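Local coordinates for protein cellobiose 2-epimerase (Ruminococcus albus, PDB 3VW5) that probably catalyses the reversible epimerization of cellobiose to 4-O-beta-D-glucosyl-D-mannose, at residues A[121-126]-A[130-135]; A[191-194]-A[198-201]; A[239-244]-A[280-285]; A[287-292]-A[297-302]. The protein carries 2 engineered substitutions. All blocks are in the same frame, centred on the assembly; numbering follows the deposited sequence.

Contacts 1 and 2 each close a helical hairpin, and they touch: Glu191 of contact 2 takes a salt bridge from Arg124 and a probable hydrogen bond from Ser121 of contact 1. Contacts 3 and 4, with centres about 7 Å apart, share one antiparallel sheet; both lie across the chain's centre from contact 1. Contacts 1 and 3 are buried and rest on a tyrosine face against aliphatic carbon, without a direct hydrogen bond between their segments. Contact 2 is partly buried, with apolar carbons inside and a phenol–carboxylate bond toward solvent. Contact 4, also partly buried, is the polar one: a bulged hairpin rich in backbone, amide, carboxylate and guanidinium bonds.

Contact 1. Residues A[121-126]-A[130-135]; sequences SYYRAS and EALALA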
# COMPACT_ATOMS: atom_id res chain seq x y z
N SER A 121 5.93 8.73 -8.48
CA SER A 121 6.75 7.65 -8.99
C SER A 121 6.85 7.69 -10.51
O SER A 121 7.90 7.40 -11.07
CB SER A 121 6.17 6.31 -8.53
OG SER A 121 6.64 6.01 -7.24
N TYR A 122 5.76 8.04 -11.16
CA TYR A 122 5.72 8.06 -12.61
C TYR A 122 6.62 9.18 -13.10
O TYR A 122 7.32 9.02 -14.10
CB TYR A 122 4.31 8.26 -13.13
CG TYR A 122 4.25 8.36 -14.63
CD1 TYR A 122 4.58 7.29 -15.43
CD2 TYR A 122 3.85 9.55 -15.25
CE1 TYR A 122 4.52 7.38 -16.80
CE2 TYR A 122 3.78 9.66 -16.61
CZ TYR A 122 4.12 8.57 -17.39
OH TYR A 122 4.07 8.69 -18.76
N TYR A 123 6.61 10.30 -12.38
CA TYR A 123 7.55 11.38 -12.66
C TYR A 123 9.00 10.91 -12.51
O TYR A 123 9.81 11.11 -13.41
CB TYR A 123 7.27 12.61 -11.77
CG TYR A 123 8.37 13.65 -11.79
CD1 TYR A 123 8.63 14.40 -12.95
CD2 TYR A 123 9.14 13.89 -10.66
CE1 TYR A 123 9.63 15.35 -12.98
CE2 TYR A 123 10.14 14.82 -10.67
CZ TYR A 123 10.38 15.55 -11.83
OH TYR A 123 11.39 16.49 -11.82
N ARG A 124 9.34 10.27 -11.38
CA ARG A 124 10.69 9.75 -11.21
C ARG A 124 11.03 8.78 -12.32
O ARG A 124 12.19 8.50 -12.60
CB ARG A 124 10.85 9.06 -9.86
CG ARG A 124 10.73 9.98 -8.67
CD ARG A 124 10.98 9.24 -7.38
NE ARG A 124 12.29 8.59 -7.35
CZ ARG A 124 12.50 7.33 -6.98
NH1 ARG A 124 11.48 6.54 -6.61
NH2 ARG A 124 13.74 6.85 -6.99
N ALA A 125 10.00 8.25 -12.95
CA ALA A 125 10.19 7.23 -13.96
C ALA A 125 10.39 7.83 -15.35
O ALA A 125 11.23 7.34 -16.10
CB ALA A 125 9.01 6.26 -13.97
N SER A 126 9.64 8.89 -15.69
CA SER A 126 9.40 9.23 -17.09
C SER A 126 10.18 10.39 -17.76
O SER A 126 10.34 10.36 -19.00
CB SER A 126 7.91 9.36 -17.36
OG SER A 126 7.32 10.23 -16.41
N GLU A 130 4.46 17.03 -15.97
CA GLU A 130 3.04 17.29 -15.78
C GLU A 130 2.50 16.33 -14.72
O GLU A 130 1.56 16.65 -13.99
CB GLU A 130 2.31 17.13 -17.11
CG GLU A 130 0.81 17.15 -17.04
CD GLU A 130 0.16 16.81 -18.38
OE1 GLU A 130 0.52 15.77 -19.00
OE2 GLU A 130 -0.72 17.58 -18.83
N ALA A 131 3.12 15.15 -14.63
CA ALA A 131 2.82 14.19 -13.58
C ALA A 131 3.19 14.74 -12.20
O ALA A 131 2.46 14.54 -11.22
CB ALA A 131 3.53 12.86 -13.85
N LEU A 132 4.32 15.44 -12.11
CA LEU A 132 4.74 16.10 -10.87
C LEU A 132 3.81 17.26 -10.47
O LEU A 132 3.44 17.42 -9.31
CB LEU A 132 6.18 16.60 -10.99
CG LEU A 132 6.70 17.30 -9.74
CD1 LEU A 132 6.95 16.30 -8.63
CD2 LEU A 132 7.97 18.05 -10.04
N ALA A 133 3.43 18.07 -11.45
CA ALA A 133 2.42 19.08 -11.23
C ALA A 133 1.11 18.47 -10.64
O ALA A 133 0.58 18.94 -9.63
CB ALA A 133 2.14 19.84 -12.53
N LEU A 134 0.59 17.41 -11.26
CA LEU A 134 -0.59 16.76 -10.76
C LEU A 134 -0.38 16.28 -9.32
O LEU A 134 -1.26 16.37 -8.47
CB LEU A 134 -0.92 15.58 -11.65
CG LEU A 134 -2.06 15.81 -12.65
CD1 LEU A 134 -2.20 17.28 -12.95
CD2 LEU A 134 -1.80 14.99 -13.92
N ALA A 135 0.81 15.78 -9.04
CA ALA A 135 1.13 15.33 -7.71
C ALA A 135 0.99 16.48 -6.70
O ALA A 135 0.34 16.32 -5.65
CB ALA A 135 2.51 14.71 -7.67
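Tyr123 sets one face of its ring against Leu132, the two side chains slanting across each other, and following it outward from the backbone gives most of this contact. Tyr123 CB sits 4.3 Å from the CB of Ala131. Tyr123 CG then comes down on the Leu132 CB at 3.8 Å. With CG of Tyr123 anti to the backbone N (chi1 168°), the ring stands where one face receives that methylene: Leu132 CB lies 3.9 Å from the ring centroid, a CH-pi contact only 16° off the normal. Farther out, Tyr123 CD2 meets Leu132 CD1 at 3.8 Å, and Tyr123 CZ meets Leu132 CD2 at 3.9 Å, so CB and both methyls of the leucine follow the ring toward its hydroxyl. Tyr122 works differently. Tyr122 CD2 is 3.6 Å from Ala131 CB, which lies at the edge in the ring plane, while Ser126 OG sits over the centre of one face. Beyond the pair, Tyr122 stacks on Tyr77 of helix 67-84, and Tyr123 touches Ala195 of helix 179-196. The short helix segments run 163° apart, nearly antiparallel, with axes 8.4 Å apart at closest approach. Helices 109-126 and 129-145, joined by a tight turn, thus form an antiparallel helical hairpin of the (alpha/alpha)6 barrel.

Contact 2. Residues A[191-194]-A[198-201]; sequences ELYK and NEKV
Leu192 and Val201 make the close-packed side of this contact. The leucine's CD1 meets Val201 CG2 at 3.7 Å, the two side chains crossing at about a right angle. Val201 CG1 approaches Leu192 CB and CD1 at 4.1 Å. Both residues are buried, and helix 129-145 closes over them: Leu132 and Tyr136 touch Leu192, and Phe139 touches Val201. The other side is polar and looser. Tyr193 extends its ring past the start of the next helix, its CD1 edge lying in plane with the Asn198 carbonyl O, 3.5 Å away. At the tip, Tyr193 OH donates to Glu199 OE1 at 3.0 Å, meeting the oxygen on its syn side though 22° out of the carboxylate plane. The ring and carboxylate planes stand nearly perpendicular. Glu199 is solvent-exposed and bends at chi2 (61°) to bring its carboxylate back to the phenol. Between the two sides a water donates to Leu192 O at 2.7 Å and accepts from Asn198 N at 2.9 Å. Asn198 occupies the N-cap position of helix 199-216. The short connection from helix 179-196 into helix 199-216 makes this the turn of a helical hairpin in an (alpha/alpha)6 barrel.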
# COMPACT_ATOMS: atom_id res chain seq x y z
N GLU A 191 7.42 9.91 -1.12
CA GLU A 191 7.76 9.75 -2.53
C GLU A 191 7.80 11.10 -3.25
O GLU A 191 8.62 11.30 -4.12
CB GLU A 191 6.78 8.77 -3.23
CG GLU A 191 7.15 8.35 -4.65
CD GLU A 191 8.38 7.43 -4.71
OE1 GLU A 191 8.76 6.99 -5.83
OE2 GLU A 191 8.97 7.14 -3.64
N LEU A 192 6.90 12.00 -2.88
CA LEU A 192 6.87 13.35 -3.43
C LEU A 192 8.13 14.09 -3.04
O LEU A 192 8.63 14.90 -3.80
CB LEU A 192 5.67 14.14 -2.90
CG LEU A 192 4.88 14.99 -3.91
CD1 LEU A 192 4.17 16.15 -3.19
CD2 LEU A 192 5.75 15.49 -5.04
N TYR A 193 8.64 13.83 -1.85
CA TYR A 193 9.83 14.52 -1.39
C TYR A 193 11.06 13.94 -2.09
O TYR A 193 11.94 14.66 -2.52
CB TYR A 193 9.97 14.45 0.13
CG TYR A 193 11.15 15.20 0.67
CD1 TYR A 193 11.08 16.57 0.94
CD2 TYR A 193 12.36 14.56 0.88
CE1 TYR A 193 12.16 17.26 1.43
CE2 TYR A 193 13.45 15.24 1.37
CZ TYR A 193 13.35 16.59 1.64
OH TYR A 193 14.45 17.28 2.13
N LYS A 194 11.09 12.62 -2.19
CA LYS A 194 12.13 11.93 -2.95
C LYS A 194 12.20 12.51 -4.35
O LYS A 194 13.29 12.74 -4.88
CB LYS A 194 11.82 10.42 -3.00
CG LYS A 194 12.74 9.61 -3.89
CD LYS A 194 13.18 8.34 -3.18
CE LYS A 194 14.71 8.20 -3.17
NZ LYS A 194 15.16 7.07 -2.29
N ASN A 198 10.73 19.37 -2.08
CA ASN A 198 9.97 20.51 -1.56
C ASN A 198 9.80 20.46 -0.05
O ASN A 198 9.27 19.49 0.48
CB ASN A 198 8.59 20.60 -2.24
CG ASN A 198 7.73 21.76 -1.72
OD1 ASN A 198 6.53 21.61 -1.47
ND2 ASN A 198 8.34 22.92 -1.57
N GLU A 199 10.27 21.50 0.64
CA GLU A 199 10.29 21.50 2.10
C GLU A 199 8.90 21.64 2.74
O GLU A 199 8.69 21.25 3.89
CB GLU A 199 11.26 22.58 2.61
CG GLU A 199 12.44 22.02 3.43
CD GLU A 199 13.34 21.06 2.63
OE1 GLU A 199 13.75 20.02 3.21
OE2 GLU A 199 13.64 21.34 1.44
N LYS A 200 7.95 22.20 2.00
CA LYS A 200 6.58 22.27 2.51
C LYS A 200 6.03 20.85 2.67
O LYS A 200 5.34 20.56 3.64
CB LYS A 200 5.68 23.07 1.56
CG LYS A 200 5.09 24.35 2.14
CD LYS A 200 5.94 25.56 1.79
CE LYS A 200 5.09 26.82 1.64
NZ LYS A 200 5.44 27.59 0.38
N VAL A 201 6.35 19.98 1.72
CA VAL A 201 5.97 18.57 1.78
C VAL A 201 6.65 17.86 2.97
O VAL A 201 6.00 17.13 3.73
CB VAL A 201 6.24 17.84 0.43
CG1 VAL A 201 5.87 16.35 0.50
CG2 VAL A 201 5.48 18.50 -0.69
O HOH W 1 8.77 17.59 -3.28

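Contact 3. Residues A[239-244]-A[280-285]; sequences HSYGHD and DIALED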
# COMPACT_ATOMS: atom_id res chain seq x y z
N HIS A 239 -5.71 -5.12 16.48
CA HIS A 239 -4.30 -5.10 16.16
C HIS A 239 -4.11 -5.72 14.78
O HIS A 239 -4.27 -6.94 14.59
CB HIS A 239 -3.49 -5.81 17.23
CG HIS A 239 -2.02 -5.55 17.12
ND1 HIS A 239 -1.12 -5.89 18.11
CD2 HIS A 239 -1.28 -4.99 16.13
CE1 HIS A 239 0.10 -5.54 17.74
NE2 HIS A 239 0.03 -5.00 16.54
N SER A 240 -3.80 -4.88 13.80
CA SER A 240 -3.56 -5.37 12.44
C SER A 240 -2.07 -5.60 12.25
O SER A 240 -1.30 -4.68 11.98
CB SER A 240 -4.13 -4.40 11.40
OG SER A 240 -3.66 -4.68 10.10
N TYR A 241 -1.66 -6.86 12.42
CA TYR A 241 -0.27 -7.25 12.26
C TYR A 241 0.36 -6.78 10.93
O TYR A 241 1.53 -6.39 10.88
CB TYR A 241 -0.16 -8.77 12.35
CG TYR A 241 -0.77 -9.37 13.60
CD1 TYR A 241 -0.59 -8.79 14.85
CD2 TYR A 241 -1.52 -10.55 13.52
CE1 TYR A 241 -1.13 -9.34 15.99
CE2 TYR A 241 -2.07 -11.12 14.66
CZ TYR A 241 -1.87 -10.51 15.89
OH TYR A 241 -2.41 -11.09 17.01
N GLY A 242 -0.43 -6.85 9.86
CA GLY A 242 0.02 -6.45 8.54
C GLY A 242 0.43 -4.99 8.48
O GLY A 242 1.54 -4.67 8.04
N HIS A 243 -0.44 -4.11 8.93
CA HIS A 243 -0.10 -2.69 8.96
C HIS A 243 1.09 -2.40 9.87
O HIS A 243 1.87 -1.50 9.61
CB HIS A 243 -1.29 -1.84 9.36
CG HIS A 243 -2.35 -1.78 8.31
ND1 HIS A 243 -3.53 -2.48 8.40
CD2 HIS A 243 -2.40 -1.11 7.13
CE1 HIS A 243 -4.27 -2.23 7.33
NE2 HIS A 243 -3.61 -1.41 6.55
N ASP A 244 1.22 -3.17 10.95
CA ASP A 244 2.33 -2.94 11.87
C ASP A 244 3.66 -3.15 11.18
O ASP A 244 4.50 -2.25 11.17
CB ASP A 244 2.21 -3.85 13.08
CG ASP A 244 1.41 -3.22 14.21
OD1 ASP A 244 1.78 -3.44 15.38
OD2 ASP A 244 0.43 -2.50 13.91
N ASP A 280 7.41 -12.12 17.26
CA ASP A 280 7.12 -12.99 18.39
C ASP A 280 5.64 -13.41 18.46
O ASP A 280 5.31 -14.52 18.88
CB ASP A 280 7.55 -12.32 19.71
CG ASP A 280 7.18 -13.14 20.95
OD1 ASP A 280 6.84 -12.52 22.00
OD2 ASP A 280 7.22 -14.41 20.89
N ILE A 281 4.77 -12.52 17.99
CA ILE A 281 3.35 -12.53 18.31
C ILE A 281 2.47 -12.96 17.15
O ILE A 281 1.38 -13.50 17.33
CB ILE A 281 2.94 -11.11 18.78
CG1 ILE A 281 3.20 -11.00 20.28
CG2 ILE A 281 1.50 -10.75 18.41
CD1 ILE A 281 3.21 -12.36 20.93
N ALA A 282 2.96 -12.72 15.94
CA ALA A 282 2.14 -12.88 14.75
C ALA A 282 2.70 -13.93 13.79
O ALA A 282 1.98 -14.41 12.90
CB ALA A 282 2.00 -11.55 14.06
N LEU A 283 3.97 -14.29 13.96
CA LEU A 283 4.55 -15.32 13.12
C LEU A 283 4.23 -16.69 13.71
O LEU A 283 4.55 -16.97 14.88
CB LEU A 283 6.06 -15.12 13.00
CG LEU A 283 6.81 -15.90 11.91
CD1 LEU A 283 6.24 -15.61 10.52
CD2 LEU A 283 8.30 -15.58 11.99
N GLU A 284 3.58 -17.55 12.93
CA GLU A 284 3.12 -18.82 13.45
C GLU A 284 3.01 -19.82 12.31
O GLU A 284 2.37 -19.56 11.28
CB GLU A 284 1.76 -18.66 14.15
CG GLU A 284 1.17 -19.95 14.69
CD GLU A 284 -0.08 -19.71 15.52
OE1 GLU A 284 -0.86 -20.68 15.75
OE2 GLU A 284 -0.28 -18.56 15.96
N ASP A 285 3.65 -20.98 12.50
CA ASP A 285 3.70 -22.00 11.47
C ASP A 285 4.30 -21.35 10.23
O ASP A 285 3.91 -21.64 9.10
CB ASP A 285 2.31 -22.56 11.19
CG ASP A 285 2.34 -23.96 10.57
OD1 ASP A 285 1.31 -24.39 9.98
OD2 ASP A 285 3.40 -24.62 10.67
O HOH W 2 -0.94 -13.75 16.52
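This is a buried aromatic–aliphatic contact, Tyr241 against Ile281 and Ala282, at the end of an alpha-hairpin of the (alpha/alpha)6 barrel where helix 241-258 begins and helix 261-281 finishes. The Ala282 methyl lies over one face of the tyrosine ring, a CH-pi contact with CB 3.8 Å from the centroid and 20° off the normal. It sits toward the rim, with Ala282 CB nearest Tyr241 CG at 3.6 Å. On the opposite face is the carbonyl O of His239. Tyr241 reaches the alanine with CG anti to its carbonyl carbon (chi1 -54°). Ile281 comes in by CG2, 3.8 Å from Tyr241 CE1, crossing the tyrosine at about a right angle. Leu288, Asn289 and Arg292 of the adjacent strand 287-293 also touch the Tyr241 side chain. A serine in place of Tyr241 would probably leave the Ala282 methyl without its aromatic face and open a gap between the helix start and this strand. One water bridges the segments, donating to Ile281 O and holding Tyr241 OH weakly at 3.1 Å. Within 239-244, CD1 of Tyr241 lies over the centre of the His239 ring. In turn His239 NE2 donates to Asp244 OD1 at 2.6 Å, striking the carboxylate from well above its plane.

Contact 4. Residues A[287-292]-A[297-302]; sequences ALNNER and IDKTRV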
# COMPACT_ATOMS: atom_id res chain seq x y z
N ALA A 287 4.25 -18.38 8.90
CA ALA A 287 3.55 -17.33 8.16
C ALA A 287 2.94 -16.32 9.14
O ALA A 287 2.83 -16.60 10.35
CB ALA A 287 2.47 -17.92 7.23
N LEU A 288 2.59 -15.15 8.63
CA LEU A 288 2.07 -14.08 9.47
C LEU A 288 0.56 -14.19 9.61
O LEU A 288 -0.17 -14.30 8.61
CB LEU A 288 2.42 -12.73 8.83
CG LEU A 288 3.32 -11.74 9.56
CD1 LEU A 288 2.51 -10.54 10.04
CD2 LEU A 288 4.11 -12.36 10.71
N ASN A 289 0.08 -14.17 10.85
CA ASN A 289 -1.35 -14.02 11.06
C ASN A 289 -1.85 -12.64 10.64
O ASN A 289 -1.07 -11.70 10.47
CB ASN A 289 -1.71 -14.28 12.53
CG ASN A 289 -1.47 -15.72 12.93
OD1 ASN A 289 -1.54 -16.63 12.11
ND2 ASN A 289 -1.16 -15.92 14.21
N ASN A 290 -3.16 -12.53 10.47
CA ASN A 290 -3.80 -11.30 10.03
C ASN A 290 -3.95 -10.24 11.13
O ASN A 290 -3.35 -9.16 11.07
CB ASN A 290 -5.16 -11.63 9.41
CG ASN A 290 -5.76 -10.47 8.66
OD1 ASN A 290 -5.05 -9.65 8.07
ND2 ASN A 290 -7.09 -10.39 8.67
N GLU A 291 -4.76 -10.55 12.14
CA GLU A 291 -5.08 -9.55 13.15
C GLU A 291 -5.62 -10.14 14.44
O GLU A 291 -6.11 -11.27 14.48
CB GLU A 291 -6.13 -8.58 12.58
CG GLU A 291 -7.38 -9.31 12.08
CD GLU A 291 -8.54 -8.38 11.77
OE1 GLU A 291 -9.70 -8.76 12.08
OE2 GLU A 291 -8.30 -7.28 11.22
N ARG A 292 -5.54 -9.36 15.51
CA ARG A 292 -6.37 -9.61 16.67
C ARG A 292 -7.50 -8.58 16.70
O ARG A 292 -7.24 -7.38 16.66
CB ARG A 292 -5.56 -9.55 17.96
CG ARG A 292 -6.44 -9.55 19.21
CD ARG A 292 -5.61 -9.35 20.45
NE ARG A 292 -5.19 -7.96 20.59
CZ ARG A 292 -6.00 -7.00 21.00
NH1 ARG A 292 -7.26 -7.29 21.31
NH2 ARG A 292 -5.56 -5.76 21.12
N ILE A 297 -8.16 -14.10 17.38
CA ILE A 297 -7.08 -13.99 16.41
C ILE A 297 -7.57 -14.53 15.07
O ILE A 297 -8.11 -15.65 15.00
CB ILE A 297 -5.86 -14.80 16.86
CG1 ILE A 297 -5.46 -14.42 18.29
CG2 ILE A 297 -4.70 -14.64 15.88
CD1 ILE A 297 -4.74 -13.11 18.40
N ASP A 298 -7.42 -13.73 14.02
CA ASP A 298 -7.67 -14.18 12.67
C ASP A 298 -6.36 -14.66 12.07
O ASP A 298 -5.52 -13.85 11.70
CB ASP A 298 -8.24 -13.06 11.82
CG ASP A 298 -8.57 -13.51 10.40
OD1 ASP A 298 -8.41 -14.72 10.09
OD2 ASP A 298 -9.01 -12.67 9.58
N LYS A 299 -6.19 -15.96 11.96
CA LYS A 299 -4.93 -16.50 11.49
C LYS A 299 -4.90 -16.66 9.97
O LYS A 299 -3.94 -17.20 9.41
CB LYS A 299 -4.61 -17.81 12.20
CG LYS A 299 -4.53 -17.71 13.72
CD LYS A 299 -4.07 -19.03 14.32
CE LYS A 299 -3.99 -18.96 15.84
NZ LYS A 299 -4.17 -20.31 16.45
N THR A 300 -5.94 -16.19 9.30
CA THR A 300 -5.97 -16.21 7.84
C THR A 300 -4.72 -15.56 7.25
O THR A 300 -4.30 -14.48 7.69
CB THR A 300 -7.18 -15.46 7.30
OG1 THR A 300 -8.38 -16.07 7.79
CG2 THR A 300 -7.19 -15.43 5.76
N ARG A 301 -4.12 -16.21 6.25
CA ARG A 301 -2.99 -15.62 5.54
C ARG A 301 -3.49 -14.74 4.41
O ARG A 301 -3.93 -15.25 3.38
CB ARG A 301 -2.04 -16.70 5.01
CG ARG A 301 -1.14 -17.34 6.08
CD ARG A 301 -1.84 -18.47 6.88
NE ARG A 301 -0.85 -19.15 7.72
CZ ARG A 301 -0.48 -18.72 8.93
NH1 ARG A 301 -1.04 -17.64 9.46
NH2 ARG A 301 0.46 -19.38 9.61
N VAL A 302 -3.46 -13.43 4.63
CA VAL A 302 -3.81 -12.43 3.63
C VAL A 302 -2.55 -12.13 2.82
O VAL A 302 -1.47 -11.96 3.40
CB VAL A 302 -4.35 -11.14 4.29
CG1 VAL A 302 -4.70 -10.09 3.24
CG2 VAL A 302 -5.56 -11.44 5.13
O HOH W 3 -2.52 -12.75 7.05
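Asp298 N donates to Glu291 O at 2.8 Å, nearly straight with an N-H...O angle of 164°. Strands 287-293 and 296-302 make an antiparallel beta hairpin with a classic beta bulge: Asn290 and Glu291 both face Asp298, whose carbonyl O receives Asn290 N at 3.0 Å and, weakly, Glu291 N. The Asp298 side chain is gripped as well. Asn290 ND2 reaches Asp298 OD2 at 3.1 Å, in its own amide plane but from above the carboxylate. Asp298 OD1 accepts both Thr300 N, closing an Asx turn, and Thr300 OG1, the latter on its syn lone pair at 2.7 Å. An alanine at Asp298 would probably leave the Asn290 amide without its acceptor and free the Thr300 turn to shift. Farther along, Arg301 NH1 donates to Asn289 OD1 at 2.9 Å, the planes of amide and guanidinium 33° apart; Asn289 ND2 goes to Glu284 OE2. A water joins Leu288 O, Thr300 O and Val302 N. Around this network lies the packing. Ala287 CB sits over one guanidinium face, 3.4 Å from Arg301 NH2, and Asn290 OD1 lies beside the CG2 methyl of Val302. At the far end Arg292 sends its guanidinium off to Lys294 O and Asp237, while Arg292 CB packs 3.7 Å from Ile297 CD1.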